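Local structure of methanol--corrinoid protein (Methanosarcina barkeri, 2I2X) at residues I47-E52 against M100-M105; H129-V135 against L157-P162; L146-Y152 against A234-D239. The protein carries the methyl group of methanol on a bound corrinoid, accepting it from methanol through MtaB and passing it on to coenzyme M through MtaA. One frame throughout, in Å; residues are numbered along the deposited sequence.

Overall arrangement
The three contacts sample two modules of a corrinoid protein. Contact 1 belongs to the helical N-terminal module, where the end of helix 41-48 meets helix 95-113; contacts 2 and 3 both lie in the Rossmann-like B12-binding domain and share the unit strand 125-130, helix 138-149, strand 153-158. Contact 3 is the buried one, mostly apolar with one phenol–carboxylate pair. Contacts 1 and 2 are partly buried: contact 1 sets a serine hydroxyl and a bare glycine turn together, whereas contact 2 joins backbone amides to a carbonyl and a carboxylate. Contact 2 supplies residues of the corrinoid pocket, and contact 3 approaches the cofactor at A234. Contacts 1 and 3 touch where M105 packs on R148.

Contact 1 (I47-E52 against M100-M105); sequences IFEGEE and MSADAM
G50 and S101 bring their backbones close, with 4.0 Å between G50 CA and S101 CA. G50 is the first residue to leave helical geometry, in a Schellman motif with a positive phi of 59°, and with no side chain there the turn can lie directly on helix 95-113: CA of G50 rests near O of M100. Beside it, the methyl CB of A104 faces the turn and reaches to 3.8 Å from G50 C.

The polar element is the hydroxyl of S101. Its OG stands beside the backbone N, anti to the carbonyl carbon (chi1 -71°), which brings it to 2.6 Å from O of I47, a carbonyl that also receives the amide of G50 at 2.9 Å from its N. O of N97, one turn earlier in the same helix as S101, is a second acceptor within reach, and which carbonyl takes the hydroxyl proton is not settled.

I47 also lies aslant M105, its CG1 3.9 Å from M105 CB and its CD1 4.0 Å from M105 CA. L77 and V84 of helix 72-89, with V55 of helix 52-65, pack round I47 and continue this apolar layer. D103, further round helix 95-113, makes a salt bridge with R178 of a neighbouring MtaB subunit.

The turn closing helix 41-48 thus seats on helix 95-113, where G50 and the small A104 allow a close approach and the S101 hydroxyl offers a helix-end carbonyl a polar neighbour.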
ATOM      1  N   ILE B  47     -36.815   4.355  28.248  1.00 59.13           N
ATOM      2  CA  ILE B  47     -35.983   4.943  27.197  1.00 59.21           C
ATOM      3  C   ILE B  47     -34.711   4.132  26.949  1.00 59.28           C
ATOM      4  O   ILE B  47     -34.417   3.775  25.803  1.00 59.17           O
ATOM      5  CB  ILE B  47     -35.692   6.459  27.431  1.00 59.28           C
ATOM      6  CG1 ILE B  47     -36.500   7.324  26.459  1.00 59.68           C
ATOM      7  CG2 ILE B  47     -34.232   6.800  27.182  1.00 58.98           C
ATOM      8  CD1 ILE B  47     -37.980   7.061  26.444  1.00 59.92           C
ATOM      9  N   PHE B  48     -33.985   3.821  28.022  1.00 59.20           N
ATOM     10  CA  PHE B  48     -32.790   2.987  27.929  1.00 59.09           C
ATOM     11  C   PHE B  48     -33.096   1.670  27.213  1.00 59.59           C
ATOM     12  O   PHE B  48     -32.404   1.304  26.262  1.00 59.35           O
ATOM     13  CB  PHE B  48     -32.204   2.733  29.319  1.00 58.73           C
ATOM     14  CG  PHE B  48     -31.131   1.677  29.349  1.00 56.95           C
ATOM     15  CD1 PHE B  48     -29.855   1.948  28.869  1.00 54.40           C
ATOM     16  CD2 PHE B  48     -31.398   0.411  29.871  1.00 55.46           C
ATOM     17  CE1 PHE B  48     -28.872   0.982  28.910  1.00 52.82           C
ATOM     18  CE2 PHE B  48     -30.411  -0.566  29.910  1.00 53.69           C
ATOM     19  CZ  PHE B  48     -29.149  -0.277  29.429  1.00 52.87           C
ATOM     20  N   GLU B  49     -34.149   0.986  27.657  1.00 60.27           N
ATOM     21  CA  GLU B  49     -34.540  -0.299  27.084  1.00 61.17           C
ATOM     22  C   GLU B  49     -35.067  -0.159  25.659  1.00 61.93           C
ATOM     23  O   GLU B  49     -35.293  -1.159  24.984  1.00 61.46           O
ATOM     24  CB  GLU B  49     -35.567  -1.002  27.976  1.00 60.96           C
ATOM     25  CG  GLU B  49     -35.035  -1.370  29.367  1.00 61.49           C
ATOM     26  CD  GLU B  49     -35.996  -2.228  30.179  1.00 61.61           C
ATOM     27  OE1 GLU B  49     -37.131  -2.457  29.721  1.00 64.05           O
ATOM     28  OE2 GLU B  49     -35.619  -2.683  31.273  1.00 60.04           O
ATOM     29  N   GLY B  50     -35.242   1.088  25.214  1.00 63.30           N
ATOM     30  CA  GLY B  50     -35.732   1.405  23.870  1.00 65.19           C
ATOM     31  C   GLY B  50     -37.096   0.803  23.605  1.00 66.74           C
ATOM     32  O   GLY B  50     -37.347   0.256  22.534  1.00 66.87           O
ATOM     33  N   GLU B  51     -37.976   0.919  24.593  1.00 68.48           N
ATOM     34  CA  GLU B  51     -39.241   0.198  24.618  1.00 70.30           C
ATOM     35  C   GLU B  51     -40.417   1.189  24.615  1.00 71.58           C
ATOM     36  O   GLU B  51     -40.890   1.604  25.678  1.00 72.07           O
ATOM     37  CB  GLU B  51     -39.265  -0.721  25.853  1.00 70.06           C
ATOM     38  CG  GLU B  51     -40.389  -1.743  25.884  1.00 70.62           C
ATOM     39  CD  GLU B  51     -40.293  -2.760  24.763  1.00 71.26           C
ATOM     40  OE1 GLU B  51     -41.235  -2.823  23.934  1.00 71.41           O
ATOM     41  OE2 GLU B  51     -39.280  -3.490  24.713  1.00 70.32           O
ATOM     42  N   GLU B  52     -40.883   1.560  23.420  1.00 73.07           N
ATOM     43  CA  GLU B  52     -41.858   2.655  23.259  1.00 74.49           C
ATOM     44  C   GLU B  52     -43.235   2.415  23.902  1.00 75.28           C
ATOM     45  O   GLU B  52     -43.839   3.351  24.443  1.00 75.33           O
ATOM     46  CB  GLU B  52     -41.997   3.087  21.788  1.00 74.61           C
ATOM     47  CG  GLU B  52     -42.406   1.989  20.808  1.00 75.49           C
ATOM     48  CD  GLU B  52     -41.240   1.122  20.368  1.00 76.56           C
ATOM     49  OE1 GLU B  52     -40.097   1.634  20.267  1.00 76.41           O
ATOM     50  OE2 GLU B  52     -41.478  -0.079  20.120  1.00 77.26           O
ATOM     51  N   MET B 100     -32.371   2.739  19.121  1.00 39.72           N
ATOM     52  CA  MET B 100     -33.637   2.230  19.606  1.00 41.30           C
ATOM     53  C   MET B 100     -34.200   3.137  20.687  1.00 42.96           C
ATOM     54  O   MET B 100     -35.409   3.353  20.753  1.00 43.26           O
ATOM     55  CB  MET B 100     -33.457   0.832  20.171  1.00 41.09           C
ATOM     56  CG  MET B 100     -33.595  -0.275  19.162  1.00 40.88           C
ATOM     57  SD  MET B 100     -32.886  -1.796  19.825  1.00 44.04           S
ATOM     58  CE  MET B 100     -33.900  -2.101  21.282  1.00 45.71           C
ATOM     59  N   SER B 101     -33.311   3.663  21.521  1.00 44.68           N
ATOM     60  CA  SER B 101     -33.665   4.613  22.556  1.00 46.46           C
ATOM     61  C   SER B 101     -34.138   5.937  21.961  1.00 48.00           C
ATOM     62  O   SER B 101     -35.061   6.565  22.494  1.00 48.57           O
ATOM     63  CB  SER B 101     -32.478   4.835  23.505  1.00 46.36           C
ATOM     64  OG  SER B 101     -32.247   3.685  24.308  1.00 45.42           O
ATOM     65  N   ALA B 102     -33.511   6.354  20.864  1.00 49.59           N
ATOM     66  CA  ALA B 102     -33.878   7.595  20.187  1.00 51.37           C
ATOM     67  C   ALA B 102     -35.231   7.451  19.492  1.00 52.83           C
ATOM     68  O   ALA B 102     -36.013   8.398  19.461  1.00 53.08           O
ATOM     69  CB  ALA B 102     -32.803   8.003  19.194  1.00 51.21           C
ATOM     70  N   ASP B 103     -35.487   6.267  18.929  1.00 54.52           N
ATOM     71  CA  ASP B 103     -36.805   5.899  18.403  1.00 55.83           C
ATOM     72  C   ASP B 103     -37.850   5.988  19.508  1.00 57.40           C
ATOM     73  O   ASP B 103     -38.899   6.601  19.334  1.00 57.59           O
ATOM     74  CB  ASP B 103     -36.790   4.470  17.863  1.00 55.08           C
ATOM     75  CG  ASP B 103     -36.141   4.362  16.509  1.00 53.98           C
ATOM     76  OD1 ASP B 103     -35.788   5.404  15.918  1.00 52.02           O
ATOM     77  OD2 ASP B 103     -35.990   3.215  16.034  1.00 52.38           O
ATOM     78  N   ALA B 104     -37.550   5.363  20.641  1.00 59.32           N
ATOM     79  CA  ALA B 104     -38.447   5.350  21.784  1.00 61.42           C
ATOM     80  C   ALA B 104     -38.695   6.756  22.328  1.00 62.94           C
ATOM     81  O   ALA B 104     -39.819   7.090  22.683  1.00 62.88           O
ATOM     82  CB  ALA B 104     -37.903   4.444  22.871  1.00 61.21           C
ATOM     83  N   MET B 105     -37.647   7.577  22.363  1.00 65.06           N
ATOM     84  CA  MET B 105     -37.744   8.937  22.893  1.00 67.08           C
ATOM     85  C   MET B 105     -38.477   9.884  21.951  1.00 68.46           C
ATOM     86  O   MET B 105     -39.295  10.683  22.398  1.00 69.04           O
ATOM     87  CB  MET B 105     -36.361   9.492  23.199  1.00 67.14           C
ATOM     88  CG  MET B 105     -36.361  10.924  23.690  1.00 67.64           C
ATOM     89  SD  MET B 105     -34.983  11.857  23.000  1.00 69.17           S
ATOM     90  CE  MET B 105     -35.337  11.772  21.237  1.00 69.29           C
TER

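Contact 2 (H129-V135 against L157-P162)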
ATOM      1  N   HIS B 129     -27.181  17.605   6.300  1.00 49.92           N
ATOM      2  CA  HIS B 129     -27.284  17.072   4.951  1.00 48.37           C
ATOM      3  C   HIS B 129     -26.092  16.198   4.594  1.00 47.40           C
ATOM      4  O   HIS B 129     -25.048  16.262   5.237  1.00 47.50           O
ATOM      5  CB  HIS B 129     -27.455  18.209   3.923  1.00 48.02           C
ATOM      6  CG  HIS B 129     -26.169  18.870   3.519  1.00 47.45           C
ATOM      7  ND1 HIS B 129     -25.373  19.570   4.408  1.00 46.10           N
ATOM      8  CD2 HIS B 129     -25.549  18.943   2.316  1.00 45.13           C
ATOM      9  CE1 HIS B 129     -24.317  20.040   3.768  1.00 45.29           C
ATOM     10  NE2 HIS B 129     -24.399  19.671   2.500  1.00 44.98           N
ATOM     11  N   VAL B 130     -26.285  15.378   3.570  1.00 46.22           N
ATOM     12  CA  VAL B 130     -25.221  14.652   2.911  1.00 45.57           C
ATOM     13  C   VAL B 130     -24.943  15.389   1.600  1.00 45.52           C
ATOM     14  O   VAL B 130     -25.872  15.883   0.949  1.00 45.17           O
ATOM     15  CB  VAL B 130     -25.632  13.182   2.646  1.00 45.02           C
ATOM     16  CG1 VAL B 130     -24.537  12.429   1.946  1.00 45.19           C
ATOM     17  CG2 VAL B 130     -25.948  12.494   3.932  1.00 44.45           C
ATOM     18  N   ALA B 131     -23.665  15.482   1.235  1.00 45.44           N
ATOM     19  CA  ALA B 131     -23.220  16.146   0.000  1.00 45.62           C
ATOM     20  C   ALA B 131     -23.981  15.683  -1.241  1.00 45.77           C
ATOM     21  O   ALA B 131     -24.424  14.538  -1.313  1.00 45.69           O
ATOM     22  CB  ALA B 131     -21.728  15.913  -0.193  1.00 45.35           C
ATOM     23  N   GLU B 132     -24.132  16.551  -2.234  1.00 46.07           N
ATOM     24  CA  GLU B 132     -24.793  16.082  -3.455  1.00 46.70           C
ATOM     25  C   GLU B 132     -23.883  15.129  -4.209  1.00 46.03           C
ATOM     26  O   GLU B 132     -22.657  15.294  -4.213  1.00 45.82           O
ATOM     27  CB  GLU B 132     -25.358  17.221  -4.339  1.00 47.04           C
ATOM     28  CG  GLU B 132     -24.410  17.853  -5.358  1.00 48.93           C
ATOM     29  CD  GLU B 132     -25.090  18.914  -6.243  1.00 50.04           C
ATOM     30  OE1 GLU B 132     -25.855  18.538  -7.174  1.00 46.98           O
ATOM     31  OE2 GLU B 132     -24.830  20.125  -5.998  1.00 50.74           O
ATOM     32  N   GLY B 133     -24.510  14.122  -4.809  1.00 45.94           N
ATOM     33  CA  GLY B 133     -23.831  12.975  -5.421  1.00 45.41           C
ATOM     34  C   GLY B 133     -23.603  11.825  -4.448  1.00 45.11           C
ATOM     35  O   GLY B 133     -23.197  10.741  -4.847  1.00 45.31           O
ATOM     36  N   ASP B 134     -23.881  12.053  -3.168  1.00 44.83           N
ATOM     37  CA  ASP B 134     -23.522  11.107  -2.117  1.00 44.75           C
ATOM     38  C   ASP B 134     -24.765  10.464  -1.463  1.00 44.71           C
ATOM     39  O   ASP B 134     -25.715  11.159  -1.095  1.00 44.31           O
ATOM     40  CB  ASP B 134     -22.632  11.812  -1.078  1.00 44.58           C
ATOM     41  CG  ASP B 134     -21.750  10.849  -0.277  1.00 44.46           C
ATOM     42  OD1 ASP B 134     -22.149   9.691  -0.037  1.00 43.61           O
ATOM     43  OD2 ASP B 134     -20.655  11.269   0.149  1.00 44.76           O
ATOM     44  N   VAL B 135     -24.714   9.137  -1.308  1.00 44.67           N
ATOM     45  CA  VAL B 135     -25.830   8.290  -0.855  1.00 44.66           C
ATOM     46  C   VAL B 135     -25.555   7.690   0.538  1.00 44.19           C
ATOM     47  O   VAL B 135     -26.420   7.034   1.141  1.00 44.15           O
ATOM     48  CB  VAL B 135     -26.148   7.193  -1.963  1.00 45.12           C
ATOM     49  CG1 VAL B 135     -26.759   5.905  -1.406  1.00 44.85           C
ATOM     50  CG2 VAL B 135     -27.036   7.783  -3.064  1.00 45.41           C
ATOM     51  N   LEU B 157     -32.235  17.058   6.062  1.00 60.47           N
ATOM     52  CA  LEU B 157     -32.377  17.285   4.622  1.00 60.50           C
ATOM     53  C   LEU B 157     -32.188  16.070   3.707  1.00 60.36           C
ATOM     54  O   LEU B 157     -32.463  16.156   2.514  1.00 60.33           O
ATOM     55  CB  LEU B 157     -31.439  18.411   4.167  1.00 60.82           C
ATOM     56  CG  LEU B 157     -31.936  19.859   4.032  1.00 61.30           C
ATOM     57  CD1 LEU B 157     -32.922  19.993   2.878  1.00 63.40           C
ATOM     58  CD2 LEU B 157     -32.559  20.378   5.301  1.00 61.50           C
ATOM     59  N   GLY B 158     -31.711  14.950   4.251  1.00 60.31           N
ATOM     60  CA  GLY B 158     -31.611  13.702   3.489  1.00 60.22           C
ATOM     61  C   GLY B 158     -30.303  13.505   2.740  1.00 60.39           C
ATOM     62  O   GLY B 158     -29.270  14.049   3.131  1.00 60.15           O
ATOM     63  N   ARG B 159     -30.367  12.750   1.643  1.00 60.41           N
ATOM     64  CA  ARG B 159     -29.187  12.262   0.933  1.00 60.66           C
ATOM     65  C   ARG B 159     -28.563  13.252  -0.031  1.00 61.28           C
ATOM     66  O   ARG B 159     -27.771  14.101   0.341  1.00 61.94           O
ATOM     67  CB  ARG B 159     -29.531  11.012   0.111  1.00 60.53           C
ATOM     68  CG  ARG B 159     -29.819   9.757   0.880  1.00 59.75           C
ATOM     69  CD  ARG B 159     -30.886   8.971   0.155  1.00 59.18           C
ATOM     70  NE  ARG B 159     -30.371   7.833  -0.596  1.00 59.10           N
ATOM     71  CZ  ARG B 159     -31.099   7.099  -1.433  1.00 59.59           C
ATOM     72  NH1 ARG B 159     -32.374   7.389  -1.657  1.00 61.29           N
ATOM     73  NH2 ARG B 159     -30.554   6.079  -2.057  1.00 59.68           N
ATOM     74  N   ASP B 160     -28.929  13.098  -1.292  1.00 61.72           N
ATOM     75  CA  ASP B 160     -28.233  13.653  -2.433  1.00 61.99           C
ATOM     76  C   ASP B 160     -28.620  15.128  -2.598  1.00 62.30           C
ATOM     77  O   ASP B 160     -29.329  15.482  -3.540  1.00 62.45           O
ATOM     78  CB  ASP B 160     -28.657  12.784  -3.630  1.00 61.87           C
ATOM     79  CG  ASP B 160     -28.099  13.242  -4.946  1.00 61.78           C
ATOM     80  OD1 ASP B 160     -28.646  12.778  -5.967  1.00 62.80           O
ATOM     81  OD2 ASP B 160     -27.143  14.039  -4.978  1.00 60.90           O
ATOM     82  N   VAL B 161     -28.129  15.979  -1.688  1.00 62.66           N
ATOM     83  CA  VAL B 161     -28.689  17.338  -1.453  1.00 63.06           C
ATOM     84  C   VAL B 161     -27.932  18.488  -2.156  1.00 63.63           C
ATOM     85  O   VAL B 161     -26.778  18.762  -1.825  1.00 63.40           O
ATOM     86  CB  VAL B 161     -28.850  17.636   0.078  1.00 63.01           C
ATOM     87  CG1 VAL B 161     -29.478  19.001   0.313  1.00 62.53           C
ATOM     88  CG2 VAL B 161     -29.693  16.566   0.762  1.00 62.43           C
ATOM     89  N   PRO B 162     -28.606  19.185  -3.101  1.00 64.27           N
ATOM     90  CA  PRO B 162     -28.026  20.064  -4.146  1.00 64.72           C
ATOM     91  C   PRO B 162     -27.462  21.463  -3.815  1.00 65.17           C
ATOM     92  O   PRO B 162     -27.038  22.157  -4.738  1.00 65.23           O
ATOM     93  CB  PRO B 162     -29.174  20.198  -5.173  1.00 64.60           C
ATOM     94  CG  PRO B 162     -30.248  19.240  -4.727  1.00 64.38           C
ATOM     95  CD  PRO B 162     -30.066  19.094  -3.249  1.00 64.38           C
TER
HETATM   96  O   HOH W   1     -24.475  19.523  -1.550  1.00 30.52           O
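R159 runs alongside V135, and the two side chains point the same way. At its root, CB of R159 lies 4.0 Å from the carbonyl O of D134. A chi1 of -70° turns CG away from the residue's own carbonyl carbon, and bends at the next two torsions bring the chain alongside the valine. NE comes to 4.1 Å from V135 CG2. At the tip, NH2 is 3.9 Å from V135 CG1, and that methyl sits in the plane of the guanidinium, at its edge. The charge itself is met elsewhere: NH2 makes a salt bridge with E131 of a neighbouring MtaB subunit.

Nearby, the end of strand 125-130 and the weakly bonded end of its parallel neighbour 153-158 are linked by N of V130 to O of G158, a bond of 3.3 Å. Both strands belong to the beta-alpha-beta unit of a Rossmann-like B12-binding domain, and the loop leaving strand 125-130 enters the D-x-H-x-x-G corrinoid motif. D134 begins that motif: its OD1 is hydrogen-bonded to ND1 of H136, the axial ligand of cobalt. G133 O and V135 N are hydrogen-bonded to the corrinoid.

The type II turn from A131 to D134 is itself held by D160. The carboxylate OD2 of D160 takes the amide of G133 at 2.6 Å from its N, nearly straight at 174°, with the donor 38° above the carboxylate plane. Next to G133 in the turn, CB of E132 lies 3.3 Å from V161 O, and CD of E132 packs 3.8 Å from P162 CA.

Contact 3 (L146-Y152 against A234-D239)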
ATOM      1  N   LEU B 146     -27.304  11.935  17.732  1.00 60.78           N
ATOM      2  CA  LEU B 146     -26.545  12.576  18.809  1.00 62.12           C
ATOM      3  C   LEU B 146     -26.879  14.059  19.011  1.00 62.82           C
ATOM      4  O   LEU B 146     -26.702  14.596  20.105  1.00 62.85           O
ATOM      5  CB  LEU B 146     -25.032  12.344  18.640  1.00 62.05           C
ATOM      6  CG  LEU B 146     -24.397  11.059  19.212  1.00 62.43           C
ATOM      7  CD1 LEU B 146     -24.230  11.138  20.737  1.00 63.59           C
ATOM      8  CD2 LEU B 146     -25.141   9.771  18.814  1.00 62.34           C
ATOM      9  N   LEU B 147     -27.378  14.703  17.961  1.00 63.95           N
ATOM     10  CA  LEU B 147     -27.898  16.065  18.055  1.00 64.79           C
ATOM     11  C   LEU B 147     -29.266  16.110  18.739  1.00 65.51           C
ATOM     12  O   LEU B 147     -29.501  16.956  19.613  1.00 65.69           O
ATOM     13  CB  LEU B 147     -27.965  16.711  16.670  1.00 64.68           C
ATOM     14  CG  LEU B 147     -26.952  17.784  16.231  1.00 64.67           C
ATOM     15  CD1 LEU B 147     -25.684  17.831  17.061  1.00 64.62           C
ATOM     16  CD2 LEU B 147     -26.620  17.616  14.757  1.00 63.85           C
ATOM     17  N   ARG B 148     -30.160  15.201  18.349  1.00 66.22           N
ATOM     18  CA  ARG B 148     -31.490  15.109  18.956  1.00 66.92           C
ATOM     19  C   ARG B 148     -31.415  14.591  20.390  1.00 67.55           C
ATOM     20  O   ARG B 148     -32.341  14.775  21.178  1.00 67.65           O
ATOM     21  CB  ARG B 148     -32.417  14.235  18.111  1.00 66.72           C
ATOM     22  CG  ARG B 148     -32.925  14.948  16.876  1.00 67.40           C
ATOM     23  CD  ARG B 148     -33.705  14.035  15.955  1.00 68.33           C
ATOM     24  NE  ARG B 148     -33.923  14.681  14.662  1.00 69.74           N
ATOM     25  CZ  ARG B 148     -34.265  14.051  13.537  1.00 71.09           C
ATOM     26  NH1 ARG B 148     -34.431  12.729  13.519  1.00 71.45           N
ATOM     27  NH2 ARG B 148     -34.437  14.748  12.420  1.00 71.48           N
ATOM     28  N   ALA B 149     -30.296  13.949  20.717  1.00 68.31           N
ATOM     29  CA  ALA B 149     -30.054  13.426  22.054  1.00 68.96           C
ATOM     30  C   ALA B 149     -29.453  14.475  23.000  1.00 69.42           C
ATOM     31  O   ALA B 149     -29.685  14.422  24.209  1.00 69.68           O
ATOM     32  CB  ALA B 149     -29.160  12.226  21.972  1.00 68.87           C
ATOM     33  N   ASN B 150     -28.682  15.414  22.445  1.00 69.83           N
ATOM     34  CA  ASN B 150     -28.070  16.504  23.221  1.00 70.14           C
ATOM     35  C   ASN B 150     -28.979  17.748  23.341  1.00 70.36           C
ATOM     36  O   ASN B 150     -28.522  18.828  23.726  1.00 70.42           O
ATOM     37  CB  ASN B 150     -26.697  16.883  22.638  1.00 70.12           C
ATOM     38  CG  ASN B 150     -25.634  17.133  23.718  1.00 70.62           C
ATOM     39  OD1 ASN B 150     -25.672  18.138  24.441  1.00 70.98           O
ATOM     40  ND2 ASN B 150     -24.668  16.220  23.815  1.00 69.85           N
ATOM     41  N   GLY B 151     -30.261  17.588  23.002  1.00 70.35           N
ATOM     42  CA  GLY B 151     -31.260  18.637  23.203  1.00 70.41           C
ATOM     43  C   GLY B 151     -31.489  19.610  22.061  1.00 70.47           C
ATOM     44  O   GLY B 151     -32.147  20.641  22.244  1.00 70.64           O
ATOM     45  N   TYR B 152     -30.948  19.296  20.884  1.00 70.21           N
ATOM     46  CA  TYR B 152     -31.110  20.159  19.716  1.00 69.71           C
ATOM     47  C   TYR B 152     -32.204  19.646  18.788  1.00 69.35           C
ATOM     48  O   TYR B 152     -32.599  18.475  18.840  1.00 69.36           O
ATOM     49  CB  TYR B 152     -29.803  20.286  18.937  1.00 69.92           C
ATOM     50  CG  TYR B 152     -28.617  20.869  19.696  1.00 70.44           C
ATOM     51  CD1 TYR B 152     -27.909  20.103  20.625  1.00 70.48           C
ATOM     52  CD2 TYR B 152     -28.172  22.171  19.442  1.00 70.76           C
ATOM     53  CE1 TYR B 152     -26.805  20.628  21.303  1.00 70.96           C
ATOM     54  CE2 TYR B 152     -27.069  22.703  20.112  1.00 70.83           C
ATOM     55  CZ  TYR B 152     -26.390  21.924  21.040  1.00 70.79           C
ATOM     56  OH  TYR B 152     -25.305  22.443  21.710  1.00 69.88           O
ATOM     57  N   ALA B 234     -20.262  16.454  16.872  1.00 86.63           N
ATOM     58  CA  ALA B 234     -21.363  17.309  16.388  1.00 87.10           C
ATOM     59  C   ALA B 234     -22.058  18.160  17.472  1.00 87.56           C
ATOM     60  O   ALA B 234     -22.185  19.375  17.295  1.00 87.41           O
ATOM     61  CB  ALA B 234     -22.380  16.500  15.578  1.00 86.96           C
ATOM     62  N   PRO B 235     -22.535  17.535  18.578  1.00 88.12           N
ATOM     63  CA  PRO B 235     -23.016  18.349  19.718  1.00 88.59           C
ATOM     64  C   PRO B 235     -21.940  19.251  20.373  1.00 89.07           C
ATOM     65  O   PRO B 235     -22.219  20.413  20.683  1.00 88.93           O
ATOM     66  CB  PRO B 235     -23.518  17.294  20.718  1.00 88.52           C
ATOM     67  CG  PRO B 235     -23.762  16.070  19.908  1.00 88.20           C
ATOM     68  CD  PRO B 235     -22.726  16.093  18.829  1.00 88.09           C
ATOM     69  N   LYS B 236     -20.734  18.709  20.564  1.00 89.76           N
ATOM     70  CA  LYS B 236     -19.606  19.414  21.188  1.00 90.38           C
ATOM     71  C   LYS B 236     -19.261  20.719  20.467  1.00 90.87           C
ATOM     72  O   LYS B 236     -18.921  21.719  21.102  1.00 90.89           O
ATOM     73  CB  LYS B 236     -18.380  18.495  21.235  1.00 90.33           C
ATOM     74  CG  LYS B 236     -17.328  18.865  22.272  1.00 90.47           C
ATOM     75  CD  LYS B 236     -16.295  17.743  22.450  1.00 90.72           C
ATOM     76  CE  LYS B 236     -15.298  18.063  23.569  1.00 90.73           C
ATOM     77  NZ  LYS B 236     -14.250  17.013  23.726  1.00 89.55           N
ATOM     78  N   ILE B 237     -19.357  20.693  19.140  1.00 91.47           N
ATOM     79  CA  ILE B 237     -19.118  21.867  18.304  1.00 92.09           C
ATOM     80  C   ILE B 237     -20.333  22.812  18.284  1.00 92.33           C
ATOM     81  O   ILE B 237     -20.200  24.002  17.982  1.00 92.30           O
ATOM     82  CB  ILE B 237     -18.673  21.445  16.862  1.00 92.23           C
ATOM     83  CG1 ILE B 237     -18.040  22.605  16.093  1.00 92.60           C
ATOM     84  CG2 ILE B 237     -19.812  20.790  16.077  1.00 92.71           C
ATOM     85  CD1 ILE B 237     -16.537  22.608  16.175  1.00 93.30           C
ATOM     86  N   ALA B 238     -21.507  22.275  18.620  1.00 92.72           N
ATOM     87  CA  ALA B 238     -22.742  23.060  18.689  1.00 92.91           C
ATOM     88  C   ALA B 238     -22.920  23.691  20.072  1.00 93.27           C
ATOM     89  O   ALA B 238     -23.604  24.709  20.217  1.00 93.29           O
ATOM     90  CB  ALA B 238     -23.942  22.197  18.332  1.00 92.77           C
ATOM     91  N   ASP B 239     -22.300  23.078  21.083  1.00 93.63           N
ATOM     92  CA  ASP B 239     -22.282  23.627  22.443  1.00 93.90           C
ATOM     93  C   ASP B 239     -21.465  24.926  22.527  1.00 94.31           C
ATOM     94  O   ASP B 239     -21.778  25.807  23.329  1.00 94.42           O
ATOM     95  CB  ASP B 239     -21.760  22.589  23.449  1.00 93.66           C
ATOM     96  CG  ASP B 239     -22.813  21.549  23.830  1.00 93.05           C
ATOM     97  OD1 ASP B 239     -24.004  21.722  23.505  1.00 91.90           O
ATOM     98  OD2 ASP B 239     -22.444  20.548  24.472  1.00 92.54           O
TER
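Y152 meets D239 with its ring and the carboxylate turned 28° apart; OD1 of D239 lies in the plane of the ring, at its edge. The phenol OH donates to that oxygen; the modelled OH–OD1 separation of 2.3 Å is very short, and its exact length is doubtful. With chi1 at -60°, the Y152 ring is sent toward helix 233-242, where CE2 comes to 3.6 Å from CB of A238.

Helices 138-149 and 233-242 are neighbours in this Rossmann-like domain, the first following strand 125-130 and the second following strand 225-227, the last of the parallel sheet. P235 is the residue of helix 233-242 most covered by the other segment. Its CG rests 3.3 Å from O of L146, and its CD packs on CD1 of L147. CB of P235 lies 3.5 Å from ND2 of N150, whose side chain crosses the proline obliquely. N150 and D239 cross at about a right angle, amide and carboxylate planes 65° apart. CD1 of L147 also reaches CB of A234 at 3.9 Å, close to where that alanine approaches the bound corrinoid.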